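PDB 1NPE: nidogen from Mus musculus, which is a basement-membrane glycoprotein (entactin) whose YWTD beta-propeller domain, the fragment studied here, probably binds laminin. Local coordinates for residues 18-23 and 217-222; 213-218 and 256-261. All blocks are in the same frame, centred on the assembly; numbering follows the deposited sequence.

Contact 1 (18-23 and 217-222)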
loop_
_atom_site.group_PDB
_atom_site.type_symbol
_atom_site.label_atom_id
_atom_site.label_comp_id
_atom_site.label_asym_id
_atom_site.label_seq_id
_atom_site.Cartn_x
_atom_site.Cartn_y
_atom_site.Cartn_z
ATOM N N GLU A 18 -23.322 2.100 -16.310
ATOM C CA GLU A 18 -24.325 1.688 -17.286
ATOM C C GLU A 18 -23.674 1.599 -18.669
ATOM O O GLU A 18 -23.368 2.615 -19.296
ATOM C CB GLU A 18 -25.531 2.641 -17.277
ATOM C CG GLU A 18 -26.259 2.685 -15.918
ATOM C CD GLU A 18 -27.706 3.157 -16.013
ATOM O OE1 GLU A 18 -28.005 4.293 -15.573
ATOM O OE2 GLU A 18 -28.550 2.379 -16.515
ATOM N N ARG A 19 -23.418 0.366 -19.102
ATOM C CA ARG A 19 -22.777 0.080 -20.387
ATOM C C ARG A 19 -21.440 0.792 -20.594
ATOM O O ARG A 19 -21.329 1.718 -21.403
ATOM C CB ARG A 19 -23.730 0.346 -21.563
ATOM C CG ARG A 19 -24.577 -0.866 -21.954
ATOM C CD ARG A 19 -23.699 -2.092 -22.255
ATOM N NE ARG A 19 -23.844 -3.160 -21.257
ATOM C CZ ARG A 19 -22.862 -3.629 -20.486
ATOM N NH1 ARG A 19 -21.631 -3.130 -20.575
ATOM N NH2 ARG A 19 -23.104 -4.623 -19.637
ATOM N N ASN A 20 -20.436 0.353 -19.838
ATOM C CA ASN A 20 -19.080 0.899 -19.900
ATOM C C ASN A 20 -18.986 2.415 -19.683
ATOM O O ASN A 20 -18.002 3.039 -20.084
ATOM C CB ASN A 20 -18.406 0.510 -21.227
ATOM C CG ASN A 20 -18.342 -1.005 -21.441
ATOM O OD1 ASN A 20 -17.897 -1.480 -22.494
ATOM N ND2 ASN A 20 -18.797 -1.766 -20.448
ATOM N N THR A 21 -19.990 2.992 -19.026
ATOM C CA THR A 21 -20.019 4.430 -18.760
ATOM C C THR A 21 -20.221 4.736 -17.272
ATOM O O THR A 21 -21.076 4.140 -16.615
ATOM C CB THR A 21 -21.140 5.124 -19.584
ATOM O OG1 THR A 21 -20.878 4.961 -20.982
ATOM C CG2 THR A 21 -21.215 6.608 -19.266
ATOM N N MET A 22 -19.414 5.649 -16.740
ATOM C CA MET A 22 -19.524 6.038 -15.336
ATOM C C MET A 22 -20.602 7.104 -15.161
ATOM O O MET A 22 -20.551 8.151 -15.815
ATOM C CB MET A 22 -18.203 6.618 -14.814
ATOM C CG MET A 22 -16.998 5.691 -14.862
ATOM S SD MET A 22 -15.586 6.420 -13.980
ATOM C CE MET A 22 -14.748 7.299 -15.283
ATOM N N LYS A 23 -21.567 6.845 -14.280
ATOM C CA LYS A 23 -22.628 7.815 -14.003
ATOM C C LYS A 23 -22.106 8.725 -12.895
ATOM O O LYS A 23 -22.451 8.562 -11.727
ATOM C CB LYS A 23 -23.904 7.101 -13.544
ATOM C CG LYS A 23 -24.522 6.132 -14.561
ATOM C CD LYS A 23 -25.344 6.840 -15.642
ATOM C CE LYS A 23 -24.479 7.435 -16.752
ATOM N NZ LYS A 23 -25.298 8.166 -17.774
ATOM N N TYR A 217 -13.300 -4.041 -16.541
ATOM C CA TYR A 217 -14.657 -4.388 -16.928
ATOM C C TYR A 217 -14.636 -4.508 -18.449
ATOM O O TYR A 217 -14.825 -3.519 -19.166
ATOM C CB TYR A 217 -15.665 -3.317 -16.486
ATOM C CG TYR A 217 -17.099 -3.777 -16.623
ATOM C CD1 TYR A 217 -17.512 -4.989 -16.069
ATOM C CD2 TYR A 217 -18.027 -3.041 -17.362
ATOM C CE1 TYR A 217 -18.802 -5.465 -16.250
ATOM C CE2 TYR A 217 -19.334 -3.513 -17.551
ATOM C CZ TYR A 217 -19.708 -4.730 -16.992
ATOM O OH TYR A 217 -20.977 -5.234 -17.195
ATOM N N GLY A 218 -14.331 -5.716 -18.921
ATOM C CA GLY A 218 -14.266 -5.983 -20.347
ATOM C C GLY A 218 -13.025 -5.409 -21.006
ATOM O O GLY A 218 -11.892 -5.764 -20.657
ATOM N N LYS A 219 -13.250 -4.514 -21.964
ATOM C CA LYS A 219 -12.174 -3.853 -22.704
ATOM C C LYS A 219 -11.660 -2.588 -21.995
ATOM O O LYS A 219 -10.603 -2.058 -22.344
ATOM C CB LYS A 219 -12.666 -3.491 -24.114
ATOM C CG LYS A 219 -14.050 -2.830 -24.135
ATOM C CD LYS A 219 -14.410 -2.270 -25.508
ATOM C CE LYS A 219 -14.446 -3.348 -26.588
ATOM N NZ LYS A 219 -14.667 -2.755 -27.948
ATOM N N ASN A 220 -12.411 -2.118 -21.000
ATOM C CA ASN A 220 -12.053 -0.913 -20.251
ATOM C C ASN A 220 -11.302 -1.122 -18.933
ATOM O O ASN A 220 -11.575 -2.058 -18.179
ATOM C CB ASN A 220 -13.308 -0.080 -19.963
ATOM C CG ASN A 220 -13.659 0.878 -21.088
ATOM O OD1 ASN A 220 -13.142 0.776 -22.198
ATOM N ND2 ASN A 220 -14.544 1.826 -20.795
ATOM N N LEU A 221 -10.356 -0.230 -18.666
ATOM C CA LEU A 221 -9.596 -0.260 -17.422
ATOM C C LEU A 221 -9.996 0.962 -16.616
ATOM O O LEU A 221 -10.208 2.035 -17.172
ATOM C CB LEU A 221 -8.083 -0.196 -17.675
ATOM C CG LEU A 221 -7.364 -1.407 -18.262
ATOM C CD1 LEU A 221 -5.868 -1.114 -18.292
ATOM C CD2 LEU A 221 -7.651 -2.657 -17.440
ATOM N N TYR A 222 -10.124 0.793 -15.307
ATOM C CA TYR A 222 -10.469 1.910 -14.440
ATOM C C TYR A 222 -9.402 1.981 -13.362
ATOM O O TYR A 222 -9.226 1.029 -12.595
ATOM C CB TYR A 222 -11.844 1.707 -13.797
ATOM C CG TYR A 222 -12.979 1.630 -14.787
ATOM C CD1 TYR A 222 -13.370 0.409 -15.332
ATOM C CD2 TYR A 222 -13.656 2.782 -15.192
ATOM C CE1 TYR A 222 -14.405 0.332 -16.256
ATOM C CE2 TYR A 222 -14.693 2.716 -16.120
ATOM C CZ TYR A 222 -15.060 1.489 -16.646
ATOM O OH TYR A 222 -16.075 1.414 -17.567
#

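Contact 2 (213-218 and 256-261)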
loop_
_atom_site.group_PDB
_atom_site.type_symbol
_atom_site.label_atom_id
_atom_site.label_comp_id
_atom_site.label_asym_id
_atom_site.label_seq_id
_atom_site.Cartn_x
_atom_site.Cartn_y
_atom_site.Cartn_z
ATOM N N ALA A 213 -4.314 2.104 -8.079
ATOM C CA ALA A 213 -5.031 0.843 -8.187
ATOM C C ALA A 213 -5.763 0.766 -9.510
ATOM O O ALA A 213 -6.007 1.785 -10.161
ATOM C CB ALA A 213 -6.009 0.683 -7.038
ATOM N N VAL A 214 -6.141 -0.447 -9.891
ATOM C CA VAL A 214 -6.833 -0.640 -11.146
ATOM C C VAL A 214 -7.742 -1.849 -11.070
ATOM O O VAL A 214 -7.522 -2.766 -10.270
ATOM C CB VAL A 214 -5.832 -0.842 -12.300
ATOM C CG1 VAL A 214 -5.098 -2.180 -12.144
ATOM C CG2 VAL A 214 -6.530 -0.746 -13.642
ATOM N N THR A 215 -8.791 -1.810 -11.878
ATOM C CA THR A 215 -9.749 -2.894 -11.978
ATOM C C THR A 215 -10.219 -2.876 -13.427
ATOM O O THR A 215 -9.995 -1.899 -14.152
ATOM C CB THR A 215 -10.947 -2.723 -10.998
ATOM O OG1 THR A 215 -11.748 -3.911 -11.016
ATOM C CG2 THR A 215 -11.817 -1.531 -11.385
ATOM N N SER A 216 -10.833 -3.963 -13.869
ATOM C CA SER A 216 -11.289 -4.018 -15.245
ATOM C C SER A 216 -12.727 -4.466 -15.419
ATOM O O SER A 216 -13.307 -5.126 -14.555
ATOM C CB SER A 216 -10.356 -4.901 -16.086
ATOM O OG SER A 216 -10.318 -6.241 -15.613
ATOM N N TYR A 217 -13.300 -4.041 -16.541
ATOM C CA TYR A 217 -14.657 -4.388 -16.928
ATOM C C TYR A 217 -14.636 -4.508 -18.449
ATOM O O TYR A 217 -14.825 -3.519 -19.166
ATOM C CB TYR A 217 -15.665 -3.317 -16.486
ATOM C CG TYR A 217 -17.099 -3.777 -16.623
ATOM C CD1 TYR A 217 -17.512 -4.989 -16.069
ATOM C CD2 TYR A 217 -18.027 -3.041 -17.362
ATOM C CE1 TYR A 217 -18.802 -5.465 -16.250
ATOM C CE2 TYR A 217 -19.334 -3.513 -17.551
ATOM C CZ TYR A 217 -19.708 -4.730 -16.992
ATOM O OH TYR A 217 -20.977 -5.234 -17.195
ATOM N N GLY A 218 -14.331 -5.716 -18.921
ATOM C CA GLY A 218 -14.266 -5.983 -20.347
ATOM C C GLY A 218 -13.025 -5.409 -21.006
ATOM O O GLY A 218 -11.892 -5.764 -20.657
ATOM N N ILE A 256 -9.770 0.243 -5.885
ATOM C CA ILE A 256 -10.918 0.321 -6.772
ATOM C C ILE A 256 -11.328 -1.087 -7.190
ATOM O O ILE A 256 -10.479 -1.943 -7.450
ATOM C CB ILE A 256 -10.593 1.187 -8.019
ATOM C CG1 ILE A 256 -11.857 1.490 -8.817
ATOM C CG2 ILE A 256 -9.557 0.507 -8.890
ATOM C CD1 ILE A 256 -11.648 2.554 -9.883
ATOM N N THR A 257 -12.632 -1.327 -7.236
ATOM C CA THR A 257 -13.154 -2.627 -7.616
ATOM C C THR A 257 -14.523 -2.464 -8.271
ATOM O O THR A 257 -15.158 -1.412 -8.157
ATOM C CB THR A 257 -13.241 -3.566 -6.385
ATOM O OG1 THR A 257 -13.581 -4.888 -6.809
ATOM C CG2 THR A 257 -14.278 -3.066 -5.383
ATOM N N ILE A 258 -14.957 -3.489 -8.993
ATOM C CA ILE A 258 -16.248 -3.440 -9.661
ATOM C C ILE A 258 -17.246 -4.419 -9.063
ATOM O O ILE A 258 -16.961 -5.606 -8.922
ATOM C CB ILE A 258 -16.101 -3.681 -11.176
ATOM C CG1 ILE A 258 -15.375 -2.495 -11.801
ATOM C CG2 ILE A 258 -17.468 -3.851 -11.835
ATOM C CD1 ILE A 258 -15.272 -2.552 -13.289
ATOM N N ALA A 259 -18.409 -3.896 -8.687
ATOM C CA ALA A 259 -19.472 -4.706 -8.110
ATOM C C ALA A 259 -20.342 -5.268 -9.223
ATOM O O ALA A 259 -21.205 -4.573 -9.752
ATOM C CB ALA A 259 -20.313 -3.871 -7.156
ATOM N N LEU A 260 -20.097 -6.519 -9.589
ATOM C CA LEU A 260 -20.864 -7.177 -10.644
ATOM C C LEU A 260 -22.211 -7.660 -10.124
ATOM O O LEU A 260 -22.334 -8.029 -8.954
ATOM C CB LEU A 260 -20.073 -8.353 -11.219
ATOM C CG LEU A 260 -18.796 -7.995 -11.982
ATOM C CD1 LEU A 260 -18.018 -9.247 -12.331
ATOM C CD2 LEU A 260 -19.144 -7.202 -13.235
ATOM N N SER A 261 -23.216 -7.655 -11.000
ATOM C CA SER A 261 -24.571 -8.088 -10.643
ATOM C C SER A 261 -24.671 -9.600 -10.498
ATOM O O SER A 261 -25.636 -10.115 -9.931
ATOM C CB SER A 261 -25.588 -7.591 -11.679
ATOM O OG SER A 261 -25.221 -7.976 -12.994
#

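Contact 1 (18-23 and 217-222)
R19 reaches the hydroxyl end of the Y217 ring with its guanidinium: NH2 donates a long but fairly straight hydrogen bond of 3.3 Å to Y217 OH, which lies close to the guanidinium plane. An arginine suits the place because its backbone sits at the exposed tip of a tight turn, and a long chain, bent at chi2 and chi3, can return from there to the tyrosine. The guanidinium and ring planes are nearly parallel in orientation, 14° apart. R19 and N20 both have positive phi, which asparagine tolerates well. N20 ND2 comes 3.4 Å from Y217 CE2, with the amide plane almost upright (87°) to the ring, while N20 O passes 3.6 Å from Y222 OH without bonding to it. M22 turns inward: its CG lies 4.0 Å from Y222 CE2, and SD makes an oblique Met-aromatic contact, its flexible thioether fitting among V231, A233, L15 and L4. In the second segment, a type II' turn from Y217 to N220 places G218 at the positive-phi position. The Y217 ring is thrown toward the loop because CG stands anti to the backbone N (chi1 -168°). Replacing this tyrosine by alanine is likely to leave R19 NH2 without this acceptor and to open a gap beside N20 ND2. The contact thus grades from polar contacts at the exposed end, R19 and N20, to buried apolar packing of M22 on Y222, joining loop 18-23 to the hairpin of the neighbouring blade.

Contact 2 (213-218 and 256-261)
T215 O probably accepts a hydrogen bond from Y222 N on the next strand of its own blade, and with T215 pinned there its side chain faces I256 and I258 of the adjoining blade. Strands 213-217 and 256-259 run roughly parallel, 24° apart with axes approaching to 5.8 Å. They meet as the innermost strands of two neighbouring propeller blades, without a hydrogen bond between them, by side chains packing on each other and on the opposing backbone. T215 holds the middle: its CG2 packs 3.7 Å from I258 CG1 and 3.9 Å from I256 CG2, a methyl lodged between two isoleucines. With OG1 anti to the backbone N (chi1 -172°), the hydroxyl passes along T257 and the methyl is turned to its apolar neighbours. I256 lays its own CG2 against the backbone of A213 and V214, 3.7 Å from V214 N; a slim alanine at 213 leaves room for this branch. Further on, I258 stretches CD1 to 3.3 Å from Y217 CB, a tight fit, and the same methyl lies near S216 O. L260, just beyond the strand, adds CD2 at 3.5 Å from Y217 CE1, so I258 meets the tyrosine at CB and L260 meets it near the far end of the ring. Alternate residues serve the opposite sides: S216 OG bonds to T173 OG1, and T257 packs on L41 and F43 of strand 36-44. Beta-branched residues suit such extended strands, their methyls filling the interface. Between these two strands cohesion therefore rests on apolar contact, while backbone polar groups such as T215 O are probably bonded within their own sheet.

How the contacts relate
From the N terminus, loop 18-23 comes first, and contact 1 closes a span that takes in four whole blades when the chain returns at 217-222. Contact 2 has by then already opened at 213-218, and it closes a much shorter span at 256-261. The two spans therefore cross by a narrow overlap, sharing Y217 and G218 at the hairpin between strands 211-217 and 220-225. Strand 256-259 pairs with strand 2-8, so N- and C-terminal strands complete one blade, the closure familiar from beta-propellers. Both contacts press that blade against the preceding one: the centre of contact 2 lies about 8 Å and that of contact 1 about 16 Å from the chain centre.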